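Protein kinase domain-containing protein (Chaetomium thermophilum, PDB 6Z3U) probably phosphorylates serine and threonine side chains using ATP, as the CDK7-type cyclin-dependent kinase of the CAK complex. Local coordinates at residues 263-271 with 320-330; 286-295 with 348-359. All blocks are in the same frame, centred on the assembly; numbering follows the deposited sequence.

Contact 1 (263-271 with 320-330); sequences PPELLFGAR and WPGVSKLPEWW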
loop_
_atom_site.group_PDB
_atom_site.type_symbol
_atom_site.label_atom_id
_atom_site.label_comp_id
_atom_site.label_asym_id
_atom_site.label_seq_id
_atom_site.Cartn_x
_atom_site.Cartn_y
_atom_site.Cartn_z
ATOM N N PRO B 263 -18.008 -8.973 -9.593
ATOM C CA PRO B 263 -18.530 -8.457 -10.863
ATOM C C PRO B 263 -18.348 -9.472 -11.975
ATOM O O PRO B 263 -17.551 -10.413 -11.845
ATOM C CB PRO B 263 -17.685 -7.198 -11.109
ATOM C CG PRO B 263 -16.408 -7.469 -10.405
ATOM C CD PRO B 263 -16.761 -8.294 -9.196
ATOM N N PRO B 264 -19.061 -9.311 -13.094
ATOM C CA PRO B 264 -18.939 -10.305 -14.174
ATOM C C PRO B 264 -17.548 -10.377 -14.780
ATOM O O PRO B 264 -17.095 -11.470 -15.142
ATOM C CB PRO B 264 -19.992 -9.843 -15.194
ATOM C CG PRO B 264 -20.257 -8.407 -14.867
ATOM C CD PRO B 264 -20.077 -8.286 -13.388
ATOM N N GLU B 265 -16.855 -9.244 -14.914
ATOM C CA GLU B 265 -15.533 -9.276 -15.529
ATOM C C GLU B 265 -14.562 -10.119 -14.710
ATOM O O GLU B 265 -13.675 -10.767 -15.276
ATOM C CB GLU B 265 -15.001 -7.852 -15.719
ATOM C CG GLU B 265 -14.745 -7.057 -14.441
ATOM C CD GLU B 265 -15.890 -6.125 -14.079
ATOM O OE1 GLU B 265 -17.053 -6.440 -14.409
ATOM O OE2 GLU B 265 -15.621 -5.067 -13.467
ATOM N N LEU B 266 -14.722 -10.140 -13.385
ATOM C CA LEU B 266 -13.879 -10.993 -12.553
ATOM C C LEU B 266 -14.333 -12.446 -12.623
ATOM O O LEU B 266 -13.501 -13.360 -12.620
ATOM C CB LEU B 266 -13.888 -10.495 -11.108
ATOM C CG LEU B 266 -12.683 -9.653 -10.675
ATOM C CD1 LEU B 266 -12.340 -8.589 -11.706
ATOM C CD2 LEU B 266 -12.941 -9.009 -9.320
ATOM N N LEU B 267 -15.647 -12.677 -12.699
ATOM C CA LEU B 267 -16.142 -14.031 -12.915
ATOM C C LEU B 267 -15.590 -14.614 -14.207
ATOM O O LEU B 267 -15.381 -15.829 -14.305
ATOM C CB LEU B 267 -17.673 -14.034 -12.949
ATOM C CG LEU B 267 -18.402 -13.838 -11.615
ATOM C CD1 LEU B 267 -19.826 -13.384 -11.846
ATOM C CD2 LEU B 267 -18.388 -15.119 -10.797
ATOM N N PHE B 268 -15.332 -13.767 -15.199
ATOM C CA PHE B 268 -14.774 -14.196 -16.472
ATOM C C PHE B 268 -13.250 -14.233 -16.467
ATOM O O PHE B 268 -12.644 -14.418 -17.527
ATOM C CB PHE B 268 -15.275 -13.278 -17.589
ATOM C CG PHE B 268 -16.773 -13.298 -17.771
ATOM C CD1 PHE B 268 -17.513 -14.431 -17.467
ATOM C CD2 PHE B 268 -17.440 -12.178 -18.238
ATOM C CE1 PHE B 268 -18.884 -14.447 -17.635
ATOM C CE2 PHE B 268 -18.811 -12.191 -18.407
ATOM C CZ PHE B 268 -19.532 -13.326 -18.104
ATOM N N GLY B 269 -12.619 -14.073 -15.306
ATOM C CA GLY B 269 -11.179 -14.211 -15.219
ATOM C C GLY B 269 -10.389 -13.015 -15.691
ATOM O O GLY B 269 -9.223 -13.168 -16.071
ATOM N N ALA B 270 -10.978 -11.822 -15.663
ATOM C CA ALA B 270 -10.286 -10.634 -16.142
ATOM C C ALA B 270 -9.045 -10.358 -15.302
ATOM O O ALA B 270 -9.065 -10.471 -14.073
ATOM C CB ALA B 270 -11.218 -9.423 -16.110
ATOM N N ARG B 271 -7.956 -9.993 -15.981
ATOM C CA ARG B 271 -6.679 -9.733 -15.336
ATOM C C ARG B 271 -6.276 -8.267 -15.359
ATOM O O ARG B 271 -5.303 -7.902 -14.692
ATOM C CB ARG B 271 -5.569 -10.556 -16.007
ATOM C CG ARG B 271 -5.942 -12.003 -16.294
ATOM C CD ARG B 271 -5.989 -12.834 -15.024
ATOM N NE ARG B 271 -4.661 -13.018 -14.444
ATOM C CZ ARG B 271 -4.415 -13.730 -13.350
ATOM N NH1 ARG B 271 -3.173 -13.841 -12.900
ATOM N NH2 ARG B 271 -5.406 -14.332 -12.704
ATOM N N TRP B 320 -21.073 -5.531 -24.728
ATOM C CA TRP B 320 -19.787 -5.628 -24.034
ATOM C C TRP B 320 -18.761 -6.204 -24.998
ATOM O O TRP B 320 -18.409 -7.387 -24.930
ATOM C CB TRP B 320 -19.912 -6.497 -22.783
ATOM C CG TRP B 320 -18.719 -6.485 -21.875
ATOM C CD1 TRP B 320 -17.498 -5.919 -22.113
ATOM C CD2 TRP B 320 -18.638 -7.079 -20.574
ATOM N NE1 TRP B 320 -16.665 -6.124 -21.039
ATOM C CE2 TRP B 320 -17.342 -6.834 -20.082
ATOM C CE3 TRP B 320 -19.538 -7.795 -19.779
ATOM C CZ2 TRP B 320 -16.924 -7.276 -18.830
ATOM C CZ3 TRP B 320 -19.123 -8.232 -18.537
ATOM C CH2 TRP B 320 -17.829 -7.971 -18.073
ATOM N N PRO B 321 -18.264 -5.386 -25.925
ATOM C CA PRO B 321 -17.326 -5.901 -26.932
ATOM C C PRO B 321 -16.128 -6.585 -26.294
ATOM O O PRO B 321 -15.521 -6.073 -25.350
ATOM C CB PRO B 321 -16.915 -4.640 -27.702
ATOM C CG PRO B 321 -18.053 -3.700 -27.521
ATOM C CD PRO B 321 -18.580 -3.963 -26.141
ATOM N N GLY B 322 -15.786 -7.757 -26.825
ATOM C CA GLY B 322 -14.659 -8.524 -26.351
ATOM C C GLY B 322 -14.929 -9.363 -25.124
ATOM O O GLY B 322 -14.003 -10.020 -24.634
ATOM N N VAL B 323 -16.160 -9.365 -24.610
ATOM C CA VAL B 323 -16.452 -10.110 -23.388
ATOM C C VAL B 323 -16.164 -11.594 -23.588
ATOM O O VAL B 323 -15.576 -12.249 -22.720
ATOM C CB VAL B 323 -17.908 -9.864 -22.947
ATOM C CG1 VAL B 323 -18.886 -10.378 -23.993
ATOM C CG2 VAL B 323 -18.173 -10.508 -21.591
ATOM N N SER B 324 -16.557 -12.142 -24.740
ATOM C CA SER B 324 -16.346 -13.558 -25.019
ATOM C C SER B 324 -14.871 -13.924 -25.147
ATOM O O SER B 324 -14.557 -15.111 -25.287
ATOM C CB SER B 324 -17.080 -13.951 -26.302
ATOM O OG SER B 324 -16.585 -13.224 -27.412
ATOM N N LYS B 325 -13.969 -12.943 -25.117
ATOM C CA LYS B 325 -12.537 -13.185 -25.211
ATOM C C LYS B 325 -11.855 -13.203 -23.847
ATOM O O LYS B 325 -10.623 -13.270 -23.783
ATOM C CB LYS B 325 -11.884 -12.123 -26.097
ATOM C CG LYS B 325 -12.583 -11.904 -27.430
ATOM C CD LYS B 325 -12.668 -13.188 -28.241
ATOM C CE LYS B 325 -13.017 -12.905 -29.695
ATOM N NZ LYS B 325 -14.301 -12.160 -29.837
ATOM N N LEU B 326 -12.619 -13.135 -22.760
ATOM C CA LEU B 326 -12.018 -13.119 -21.437
ATOM C C LEU B 326 -11.432 -14.492 -21.101
ATOM O O LEU B 326 -11.907 -15.518 -21.595
ATOM C CB LEU B 326 -13.048 -12.725 -20.382
ATOM C CG LEU B 326 -13.101 -11.292 -19.831
ATOM C CD1 LEU B 326 -12.016 -10.374 -20.371
ATOM C CD2 LEU B 326 -14.471 -10.683 -20.096
ATOM N N PRO B 327 -10.395 -14.534 -20.258
ATOM C CA PRO B 327 -9.699 -15.808 -20.015
ATOM C C PRO B 327 -10.603 -16.942 -19.571
ATOM O O PRO B 327 -10.321 -18.105 -19.889
ATOM C CB PRO B 327 -8.688 -15.444 -18.917
ATOM C CG PRO B 327 -8.449 -13.984 -19.096
ATOM C CD PRO B 327 -9.765 -13.412 -19.538
ATOM N N GLU B 328 -11.673 -16.650 -18.838
ATOM C CA GLU B 328 -12.563 -17.672 -18.302
ATOM C C GLU B 328 -14.015 -17.325 -18.592
ATOM O O GLU B 328 -14.906 -17.551 -17.768
ATOM C CB GLU B 328 -12.341 -17.853 -16.802
ATOM C CG GLU B 328 -10.982 -18.431 -16.447
ATOM C CD GLU B 328 -10.666 -18.307 -14.970
ATOM O OE1 GLU B 328 -11.267 -19.053 -14.169
ATOM O OE2 GLU B 328 -9.819 -17.459 -14.613
ATOM N N TRP B 329 -14.272 -16.761 -19.767
ATOM C CA TRP B 329 -15.641 -16.472 -20.165
ATOM C C TRP B 329 -16.457 -17.755 -20.224
ATOM O O TRP B 329 -16.010 -18.768 -20.769
ATOM C CB TRP B 329 -15.665 -15.781 -21.526
ATOM C CG TRP B 329 -17.042 -15.662 -22.093
ATOM C CD1 TRP B 329 -17.981 -14.726 -21.776
ATOM C CD2 TRP B 329 -17.645 -16.520 -23.067
ATOM N NE1 TRP B 329 -19.128 -14.941 -22.500
ATOM C CE2 TRP B 329 -18.947 -16.039 -23.299
ATOM C CE3 TRP B 329 -17.208 -17.647 -23.769
ATOM C CZ2 TRP B 329 -19.818 -16.646 -24.203
ATOM C CZ3 TRP B 329 -18.072 -18.248 -24.665
ATOM C CH2 TRP B 329 -19.362 -17.747 -24.874
ATOM N N TRP B 330 -17.663 -17.707 -19.667
ATOM C CA TRP B 330 -18.560 -18.851 -19.695
ATOM C C TRP B 330 -19.993 -18.352 -19.775
ATOM O O TRP B 330 -20.335 -17.306 -19.217
ATOM C CB TRP B 330 -18.371 -19.748 -18.471
ATOM C CG TRP B 330 -19.301 -20.918 -18.455
ATOM C CD1 TRP B 330 -19.116 -22.121 -19.073
ATOM C CD2 TRP B 330 -20.563 -21.000 -17.785
ATOM N NE1 TRP B 330 -20.187 -22.946 -18.829
ATOM C CE2 TRP B 330 -21.089 -22.281 -18.041
ATOM C CE3 TRP B 330 -21.299 -20.115 -16.991
ATOM C CZ2 TRP B 330 -22.315 -22.700 -17.533
ATOM C CZ3 TRP B 330 -22.517 -20.531 -16.488
ATOM C CH2 TRP B 330 -23.013 -21.811 -16.760
#

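Contact 2 (286-295 with 348-359); sequences FAELIIRSPF and RFGAVGSEGVDL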
loop_
_atom_site.group_PDB
_atom_site.type_symbol
_atom_site.label_atom_id
_atom_site.label_comp_id
_atom_site.label_asym_id
_atom_site.label_seq_id
_atom_site.Cartn_x
_atom_site.Cartn_y
_atom_site.Cartn_z
ATOM N N PHE B 286 -26.043 -2.231 -2.062
ATOM C CA PHE B 286 -27.219 -1.381 -2.214
ATOM C C PHE B 286 -28.465 -2.232 -2.419
ATOM O O PHE B 286 -29.474 -2.058 -1.726
ATOM C CB PHE B 286 -27.010 -0.428 -3.392
ATOM C CG PHE B 286 -28.001 0.704 -3.463
ATOM C CD1 PHE B 286 -28.973 0.878 -2.493
ATOM C CD2 PHE B 286 -27.962 1.589 -4.528
ATOM C CE1 PHE B 286 -29.879 1.918 -2.579
ATOM C CE2 PHE B 286 -28.865 2.631 -4.618
ATOM C CZ PHE B 286 -29.826 2.793 -3.644
ATOM N N ALA B 287 -28.403 -3.177 -3.359
ATOM C CA ALA B 287 -29.559 -4.027 -3.625
ATOM C C ALA B 287 -29.910 -4.870 -2.411
ATOM O O ALA B 287 -31.091 -5.052 -2.096
ATOM C CB ALA B 287 -29.289 -4.920 -4.835
ATOM N N GLU B 288 -28.900 -5.409 -1.725
ATOM C CA GLU B 288 -29.165 -6.224 -0.544
ATOM C C GLU B 288 -29.835 -5.419 0.560
ATOM O O GLU B 288 -30.652 -5.960 1.315
ATOM C CB GLU B 288 -27.866 -6.839 -0.029
ATOM C CG GLU B 288 -28.042 -7.679 1.215
ATOM C CD GLU B 288 -26.860 -8.587 1.456
ATOM O OE1 GLU B 288 -26.789 -9.198 2.545
ATOM O OE2 GLU B 288 -26.002 -8.691 0.551
ATOM N N LEU B 289 -29.496 -4.134 0.686
ATOM C CA LEU B 289 -30.141 -3.300 1.695
ATOM C C LEU B 289 -31.626 -3.134 1.403
ATOM O O LEU B 289 -32.451 -3.127 2.323
ATOM C CB LEU B 289 -29.456 -1.938 1.766
ATOM C CG LEU B 289 -28.183 -1.894 2.610
ATOM C CD1 LEU B 289 -27.353 -0.670 2.263
ATOM C CD2 LEU B 289 -28.532 -1.904 4.089
ATOM N N ILE B 290 -31.987 -3.012 0.124
ATOM C CA ILE B 290 -33.368 -2.709 -0.234
ATOM C C ILE B 290 -34.269 -3.911 0.021
ATOM O O ILE B 290 -35.384 -3.765 0.538
ATOM C CB ILE B 290 -33.447 -2.245 -1.701
ATOM C CG1 ILE B 290 -32.745 -0.894 -1.864
ATOM C CG2 ILE B 290 -34.897 -2.160 -2.143
ATOM C CD1 ILE B 290 -32.526 -0.481 -3.300
ATOM N N ILE B 291 -33.816 -5.113 -0.343
ATOM C CA ILE B 291 -34.617 -6.317 -0.157
ATOM C C ILE B 291 -34.234 -7.093 1.098
ATOM O O ILE B 291 -34.834 -8.140 1.374
ATOM C CB ILE B 291 -34.529 -7.236 -1.393
ATOM C CG1 ILE B 291 -33.097 -7.722 -1.620
ATOM C CG2 ILE B 291 -35.014 -6.498 -2.626
ATOM C CD1 ILE B 291 -33.006 -8.915 -2.553
ATOM N N ARG B 292 -33.244 -6.621 1.861
ATOM C CA ARG B 292 -32.822 -7.277 3.103
ATOM C C ARG B 292 -32.502 -8.752 2.878
ATOM O O ARG B 292 -32.752 -9.601 3.739
ATOM C CB ARG B 292 -33.869 -7.114 4.208
ATOM C CG ARG B 292 -33.786 -5.772 4.908
ATOM C CD ARG B 292 -34.675 -5.700 6.138
ATOM N NE ARG B 292 -33.942 -5.973 7.372
ATOM C CZ ARG B 292 -34.326 -5.566 8.580
ATOM N NH1 ARG B 292 -33.590 -5.864 9.640
ATOM N NH2 ARG B 292 -35.436 -4.855 8.729
ATOM N N SER B 293 -31.952 -9.063 1.709
ATOM C CA SER B 293 -31.423 -10.386 1.423
ATOM C C SER B 293 -30.466 -10.264 0.247
ATOM O O SER B 293 -30.585 -9.332 -0.557
ATOM C CB SER B 293 -32.548 -11.382 1.107
ATOM O OG SER B 293 -32.947 -11.274 -0.247
ATOM N N PRO B 294 -29.508 -11.182 0.117
ATOM C CA PRO B 294 -28.558 -11.089 -0.999
ATOM C C PRO B 294 -29.281 -11.109 -2.338
ATOM O O PRO B 294 -30.207 -11.895 -2.556
ATOM C CB PRO B 294 -27.664 -12.322 -0.816
ATOM C CG PRO B 294 -27.848 -12.734 0.611
ATOM C CD PRO B 294 -29.252 -12.359 0.967
ATOM N N PHE B 295 -28.863 -10.214 -3.235
ATOM C CA PHE B 295 -29.515 -10.116 -4.538
ATOM C C PHE B 295 -29.274 -11.377 -5.359
ATOM O O PHE B 295 -30.221 -12.040 -5.799
ATOM C CB PHE B 295 -29.008 -8.879 -5.281
ATOM C CG PHE B 295 -29.710 -8.618 -6.590
ATOM C CD1 PHE B 295 -30.974 -9.127 -6.838
ATOM C CD2 PHE B 295 -29.095 -7.866 -7.576
ATOM C CE1 PHE B 295 -31.611 -8.885 -8.038
ATOM C CE2 PHE B 295 -29.728 -7.623 -8.779
ATOM C CZ PHE B 295 -30.987 -8.134 -9.010
ATOM N N ARG B 348 -39.012 -4.273 -7.893
ATOM C CA ARG B 348 -38.426 -4.930 -6.732
ATOM C C ARG B 348 -37.672 -3.958 -5.832
ATOM O O ARG B 348 -37.727 -4.082 -4.604
ATOM C CB ARG B 348 -37.485 -6.048 -7.192
ATOM C CG ARG B 348 -37.072 -7.021 -6.100
ATOM C CD ARG B 348 -36.169 -8.116 -6.655
ATOM N NE ARG B 348 -35.824 -9.114 -5.647
ATOM C CZ ARG B 348 -35.019 -10.150 -5.863
ATOM N NH1 ARG B 348 -34.761 -11.007 -4.885
ATOM N NH2 ARG B 348 -34.473 -10.331 -7.059
ATOM N N PHE B 349 -36.980 -2.978 -6.415
ATOM C CA PHE B 349 -36.139 -2.062 -5.657
ATOM C C PHE B 349 -36.741 -0.663 -5.564
ATOM O O PHE B 349 -36.038 0.290 -5.214
ATOM C CB PHE B 349 -34.743 -1.996 -6.282
ATOM C CG PHE B 349 -34.057 -3.334 -6.386
ATOM C CD1 PHE B 349 -33.490 -3.927 -5.269
ATOM C CD2 PHE B 349 -33.977 -3.996 -7.601
ATOM C CE1 PHE B 349 -32.860 -5.154 -5.364
ATOM C CE2 PHE B 349 -33.349 -5.224 -7.698
ATOM C CZ PHE B 349 -32.791 -5.801 -6.579
ATOM N N GLY B 350 -38.034 -0.523 -5.856
ATOM C CA GLY B 350 -38.666 0.786 -5.864
ATOM C C GLY B 350 -38.707 1.479 -4.516
ATOM O O GLY B 350 -39.119 2.642 -4.453
ATOM N N ALA B 351 -38.290 0.803 -3.440
ATOM C CA ALA B 351 -38.339 1.418 -2.118
ATOM C C ALA B 351 -37.534 2.712 -2.062
ATOM O O ALA B 351 -37.888 3.630 -1.314
ATOM C CB ALA B 351 -37.830 0.433 -1.064
ATOM N N VAL B 352 -36.446 2.804 -2.837
ATOM C CA VAL B 352 -35.610 3.998 -2.838
ATOM C C VAL B 352 -36.038 5.016 -3.888
ATOM O O VAL B 352 -35.414 6.080 -3.998
ATOM C CB VAL B 352 -34.126 3.631 -3.063
ATOM C CG1 VAL B 352 -33.589 2.858 -1.871
ATOM C CG2 VAL B 352 -33.953 2.826 -4.350
ATOM N N GLY B 353 -37.081 4.726 -4.661
ATOM C CA GLY B 353 -37.594 5.671 -5.629
ATOM C C GLY B 353 -36.869 5.611 -6.955
ATOM O O GLY B 353 -35.883 4.894 -7.147
ATOM N N SER B 354 -37.377 6.405 -7.899
ATOM C CA SER B 354 -36.820 6.394 -9.247
ATOM C C SER B 354 -35.343 6.764 -9.228
ATOM O O SER B 354 -34.506 6.061 -9.803
ATOM C CB SER B 354 -37.606 7.348 -10.146
ATOM O OG SER B 354 -37.704 8.635 -9.562
ATOM N N GLU B 355 -34.999 7.860 -8.548
ATOM C CA GLU B 355 -33.608 8.299 -8.525
ATOM C C GLU B 355 -32.716 7.282 -7.830
ATOM O O GLU B 355 -31.550 7.115 -8.207
ATOM C CB GLU B 355 -33.499 9.664 -7.846
ATOM C CG GLU B 355 -34.066 10.812 -8.674
ATOM C CD GLU B 355 -33.232 11.131 -9.901
ATOM O OE1 GLU B 355 -33.741 11.843 -10.794
ATOM O OE2 GLU B 355 -32.077 10.659 -9.979
ATOM N N GLY B 356 -33.234 6.600 -6.809
ATOM C CA GLY B 356 -32.447 5.564 -6.163
ATOM C C GLY B 356 -32.208 4.379 -7.077
ATOM O O GLY B 356 -31.084 3.881 -7.180
ATOM N N VAL B 357 -33.253 3.929 -7.773
ATOM C CA VAL B 357 -33.087 2.819 -8.704
ATOM C C VAL B 357 -32.239 3.246 -9.894
ATOM O O VAL B 357 -31.578 2.412 -10.526
ATOM C CB VAL B 357 -34.463 2.285 -9.139
ATOM C CG1 VAL B 357 -34.320 1.328 -10.315
ATOM C CG2 VAL B 357 -35.150 1.602 -7.965
ATOM N N ASP B 358 -32.226 4.540 -10.214
ATOM C CA ASP B 358 -31.315 5.031 -11.243
ATOM C C ASP B 358 -29.871 4.770 -10.838
ATOM O O ASP B 358 -29.071 4.264 -11.630
ATOM C CB ASP B 358 -31.555 6.522 -11.480
ATOM C CG ASP B 358 -30.703 7.084 -12.602
ATOM O OD1 ASP B 358 -30.949 6.727 -13.770
ATOM O OD2 ASP B 358 -29.794 7.892 -12.319
ATOM N N LEU B 359 -29.525 5.102 -9.593
ATOM C CA LEU B 359 -28.175 4.851 -9.101
ATOM C C LEU B 359 -27.870 3.358 -9.071
ATOM O O LEU B 359 -26.805 2.921 -9.520
ATOM C CB LEU B 359 -28.010 5.462 -7.709
ATOM C CG LEU B 359 -26.636 5.338 -7.053
ATOM C CD1 LEU B 359 -25.596 6.030 -7.901
ATOM C CD2 LEU B 359 -26.656 5.913 -5.645
HETATM O O HOH W 1 -32.561 -12.502 -6.272
#

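Contact 1 (263-271 with 320-330)
Just past the end of helix 264-267, the carbonyl O of Phe268 accepts the N-H of Glu328 (Phe268 O to Glu328 N, 2.8 Å), and the CA atoms of Phe268 and Trp329 come within 4.4 Å. The helix contains part of the Pro-Pro-Glu version of the kinase APE motif, which closes the activation segment, and 320-330 belongs to the insert that CMGC kinases carry after helix 301-311. A Schellman motif with Gly269 at C-prime ends the helix.

Phe268 is the hub of an aromatic cluster. Its CG stands anti to the carbonyl carbon (chi1 -62°), which turns the ring in among Trp320, Val323, Leu326 and Trp329. Trp329 brings its edge to one face, CD1 lying over the centre, with the planes at 58°; the opposite face has Pro264 O above its rim. Trp320 CZ3 meets the ring edge at Phe268 CE2 (4.0 Å), while Val323 CG2 and Leu326 CD2 approach obliquely. The far rim of the Trp320 indole is turned edge-on to the helix start, CZ3 against Pro264 CB (3.8 Å), and its NE1 is hydrogen-bonded to Thr38 O of the neighbouring RING-type domain-containing chain. The Glu265 chain bends at chi2, and OE1 forms a salt bridge with Arg371, the ion pair familiar from the APE motif; Glu265 CB rests 3.7 Å from Trp320 CZ2.

Contact 2 (286-295 with 348-359)
Phe295 and Phe349 meet as a T-shaped pair: Phe349 CZ sits over one face of the Phe295 ring, toward its rim and 3.6 Å from Phe295 CE1, with the planes 87° apart. At the edge of Phe295, near the ring plane, lies Arg348 NH2, its guanidinium turned 76° from the ring. Arg348 CB covers part of one face of Phe349, whose edge receives Ile290 CG2 beside CD1 (3.9 Å), while Ala287 CB and Ile291 CG2 reach CE1 obliquely. The extended Arg348 chain, with CG anti to the backbone N (chi1 -166°), runs past Ile291 CD1 and carries NH2 to a water that accepts its hydrogen (Arg348 NH2 to water O, 3.0 Å). With an alanine at Phe295, the CZ edge of Phe349 would probably lose the face it abuts, and Arg348 NH2 the ring rim beside it.

Farther along, Ile290 CD1 packs against both methyls of Val352 (3.8 Å to CG2), and Phe286 puts its edge to Val352 CG1 (3.9 Å), with Gly356 O and Leu359 CD2 approaching obliquely. The contact thus packs the last turns of helix 276-291, the central helix of the kinase C-lobe, against the junction of helices 342-349 and 353-363; Phe286 also reaches Ile197 and Met201 of helix 194-213 and the ring of Trp382 on helix 381-384.

Both contacts belong to the C-lobe of the kinase, their centres 26 Å apart, and they do not touch. Helix 276-291 relates them: its C-terminal end forms one side of contact 2, while Trp280 and Val277 nearer its start pack on helix 264-267 of contact 1. Contact 1 is the more buried of the two, although Pro327 to Trp329 are exposed, and part of its cover comes from the RING-type domain-containing chain. Contact 2 meets no other chain of the assembly and is exposed at Arg348 and Ala351. Contact 1 combines a backbone hydrogen bond with tryptophan packing; contact 2 relies on phenylalanine and aliphatic side chains, with no direct hydrogen bond across it.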